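Local coordinates for core protein VP4 (Bluetongue virus, PDB 2JHP) that caps viral mRNA in the virus core, with several capping activities in one chain arranged as an assembly line, at residues I111-G116 with D488-P493. Sequence-based numbering, arbitrary orientation.
Sequences IRMRKG and DLTYDP. With GUN (guanine), chain E.
Leu-489 enters the contact with a single methyl: CD1 rests 4.1 Å from the carbonyl O of Gly-116. Next along the loop, Thr-490 meets the other segment with both backbone and side chain. Its carbonyl O sits 4.1 Å from CA of Gly-116, an approach open to glycine because no side chain stands in between. A chi1 of -69° puts OG1 beside the backbone N, where it bonds with Asp-86, and leaves methyl CG2 anti to that N, 4.0 Å from CG of Met-113. The CA atoms come nearest at Tyr-491, 5.2 Å from CA of Met-113. The methionine, its CG beside its own backbone N, runs obliquely across the threonine side chain and brings SD to 4.0 Å from the carbonyl C of Tyr-491. Asp-492 lays CB 4.2 Å from the same sulfur; its carboxylate N-caps helix 493-496 through weak OD1 bonds to Ala-494 N and Trp-495 N, and OD2 forms a salt bridge with Arg-110 of helix 99-112. Trp-495 lines the guanine pocket and makes a cation-pi contact with Arg-114, whose carbonyl O accepts a weak 2.9 Å bond from guanine N2. Between the segments themselves there is van der Waals packing at Met-113 and Gly-116, while the polar groups of Thr-490 and Asp-492 turn to partners beyond them, consistent with a contact that helps keep Arg-114 and Trp-495 together at the guanine.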
loop_
_atom_site.group_PDB
_atom_site.type_symbol
_atom_site.label_atom_id
_atom_site.label_comp_id
_atom_site.label_asym_id
_atom_site.label_seq_id
_atom_site.Cartn_x
_atom_site.Cartn_y
_atom_site.Cartn_z
ATOM N N ILE A 111 1.659 -15.293 0.997
ATOM C CA ILE A 111 1.430 -14.249 -0.011
ATOM C C ILE A 111 0.318 -13.293 0.417
ATOM O O ILE A 111 0.413 -12.083 0.194
ATOM C CB ILE A 111 1.110 -14.831 -1.418
ATOM C CG1 ILE A 111 2.359 -15.483 -2.027
ATOM C CG2 ILE A 111 0.567 -13.724 -2.340
ATOM C CD1 ILE A 111 2.121 -16.156 -3.371
ATOM N N ARG A 112 -0.723 -13.833 1.047
ATOM C CA ARG A 112 -1.812 -13.003 1.577
ATOM C C ARG A 112 -1.388 -12.064 2.716
ATOM O O ARG A 112 -1.975 -11.003 2.885
ATOM C CB ARG A 112 -2.993 -13.867 2.016
ATOM C CG ARG A 112 -3.703 -14.599 0.870
ATOM C CD ARG A 112 -4.673 -13.687 0.107
ATOM N NE ARG A 112 -5.141 -14.291 -1.140
ATOM C CZ ARG A 112 -6.145 -15.163 -1.232
ATOM N NH1 ARG A 112 -6.805 -15.552 -0.145
ATOM N NH2 ARG A 112 -6.493 -15.653 -2.418
ATOM N N MET A 113 -0.359 -12.445 3.473
ATOM C CA MET A 113 0.113 -11.653 4.621
ATOM C C MET A 113 0.833 -10.370 4.240
ATOM O O MET A 113 1.038 -9.504 5.091
ATOM C CB MET A 113 1.067 -12.464 5.494
ATOM C CG MET A 113 0.448 -13.590 6.258
ATOM S SD MET A 113 1.679 -14.349 7.316
ATOM C CE MET A 113 1.068 -16.003 7.242
ATOM N N ARG A 114 1.254 -10.267 2.982
ATOM C CA ARG A 114 1.924 -9.062 2.492
ATOM C C ARG A 114 1.054 -7.846 2.702
ATOM O O ARG A 114 1.562 -6.783 3.045
ATOM C CB ARG A 114 2.275 -9.166 1.010
ATOM C CG ARG A 114 3.332 -10.195 0.679
ATOM C CD ARG A 114 3.514 -10.273 -0.801
ATOM N NE ARG A 114 4.400 -11.373 -1.154
ATOM C CZ ARG A 114 4.845 -11.618 -2.379
ATOM N NH1 ARG A 114 4.498 -10.835 -3.391
ATOM N NH2 ARG A 114 5.644 -12.653 -2.588
ATOM N N LYS A 115 -0.253 -8.009 2.508
ATOM C CA LYS A 115 -1.191 -6.910 2.638
ATOM C C LYS A 115 -1.146 -6.361 4.059
ATOM O O LYS A 115 -1.173 -5.152 4.261
ATOM C CB LYS A 115 -2.605 -7.362 2.291
ATOM C CG LYS A 115 -3.445 -6.303 1.599
ATOM C CD LYS A 115 -4.945 -6.614 1.691
ATOM C CE LYS A 115 -5.598 -5.758 2.753
ATOM N NZ LYS A 115 -6.947 -6.215 3.134
ATOM N N GLY A 116 -1.048 -7.261 5.031
ATOM C CA GLY A 116 -0.997 -6.891 6.439
ATOM C C GLY A 116 0.192 -6.002 6.735
ATOM O O GLY A 116 0.073 -5.005 7.457
ATOM N N ASP A 488 -0.689 -8.060 17.992
ATOM C CA ASP A 488 -1.290 -9.249 17.388
ATOM C C ASP A 488 -1.255 -9.283 15.834
ATOM O O ASP A 488 -1.650 -10.275 15.201
ATOM C CB ASP A 488 -2.720 -9.371 17.908
ATOM C CG ASP A 488 -3.277 -10.750 17.753
ATOM O OD1 ASP A 488 -2.619 -11.720 18.153
ATOM O OD2 ASP A 488 -4.385 -10.857 17.223
ATOM N N LEU A 489 -0.769 -8.197 15.237
ATOM C CA LEU A 489 -0.606 -8.075 13.789
ATOM C C LEU A 489 -0.069 -9.347 13.126
ATOM O O LEU A 489 1.013 -9.837 13.472
ATOM C CB LEU A 489 0.339 -6.917 13.454
ATOM C CG LEU A 489 0.539 -6.622 11.964
ATOM C CD1 LEU A 489 -0.743 -6.070 11.337
ATOM C CD2 LEU A 489 1.693 -5.651 11.749
ATOM N N THR A 490 -0.839 -9.871 12.181
ATOM C CA THR A 490 -0.396 -10.983 11.375
ATOM C C THR A 490 0.386 -10.422 10.199
ATOM O O THR A 490 -0.153 -9.670 9.369
ATOM C CB THR A 490 -1.584 -11.839 10.909
ATOM O OG1 THR A 490 -2.124 -12.510 12.049
ATOM C CG2 THR A 490 -1.158 -12.881 9.863
ATOM N N TYR A 491 1.666 -10.771 10.153
ATOM C CA TYR A 491 2.522 -10.379 9.055
ATOM C C TYR A 491 3.730 -11.310 8.984
ATOM O O TYR A 491 3.964 -12.125 9.870
ATOM C CB TYR A 491 2.945 -8.915 9.179
ATOM C CG TYR A 491 3.994 -8.683 10.220
ATOM C CD1 TYR A 491 5.295 -8.364 9.853
ATOM C CD2 TYR A 491 3.701 -8.805 11.572
ATOM C CE1 TYR A 491 6.274 -8.154 10.808
ATOM C CE2 TYR A 491 4.666 -8.609 12.526
ATOM C CZ TYR A 491 5.954 -8.273 12.146
ATOM O OH TYR A 491 6.924 -8.068 13.106
ATOM N N ASP A 492 4.493 -11.161 7.914
ATOM C CA ASP A 492 5.568 -12.062 7.608
ATOM C C ASP A 492 6.892 -11.306 7.748
ATOM O O ASP A 492 7.231 -10.454 6.925
ATOM C CB ASP A 492 5.326 -12.648 6.203
ATOM C CG ASP A 492 6.502 -13.419 5.656
ATOM O OD1 ASP A 492 7.520 -13.635 6.355
ATOM O OD2 ASP A 492 6.399 -13.810 4.476
ATOM N N PRO A 493 7.621 -11.587 8.839
ATOM C CA PRO A 493 8.883 -10.890 9.118
ATOM C C PRO A 493 9.937 -10.964 7.996
ATOM O O PRO A 493 10.628 -9.968 7.741
ATOM C CB PRO A 493 9.356 -11.548 10.419
ATOM C CG PRO A 493 8.051 -11.989 11.083
ATOM C CD PRO A 493 7.269 -12.526 9.922
HETATM N N9 GUN E . 0.007 -3.666 -0.022
HETATM C C8 GUN E . -0.219 -3.226 -1.259
HETATM N N7 GUN E . 0.879 -3.407 -1.997
HETATM C C5 GUN E . 1.813 -3.970 -1.231
HETATM C C6 GUN E . 3.127 -4.381 -1.460
HETATM O O6 GUN E . 3.646 -4.246 -2.567
HETATM N N1 GUN E . 3.858 -4.954 -0.410
HETATM C C2 GUN E . 3.238 -5.090 0.842
HETATM N N2 GUN E . 3.895 -5.626 1.852
HETATM N N3 GUN E . 1.970 -4.682 1.025
HETATM C C4 GUN E . 1.253 -4.134 0.031
#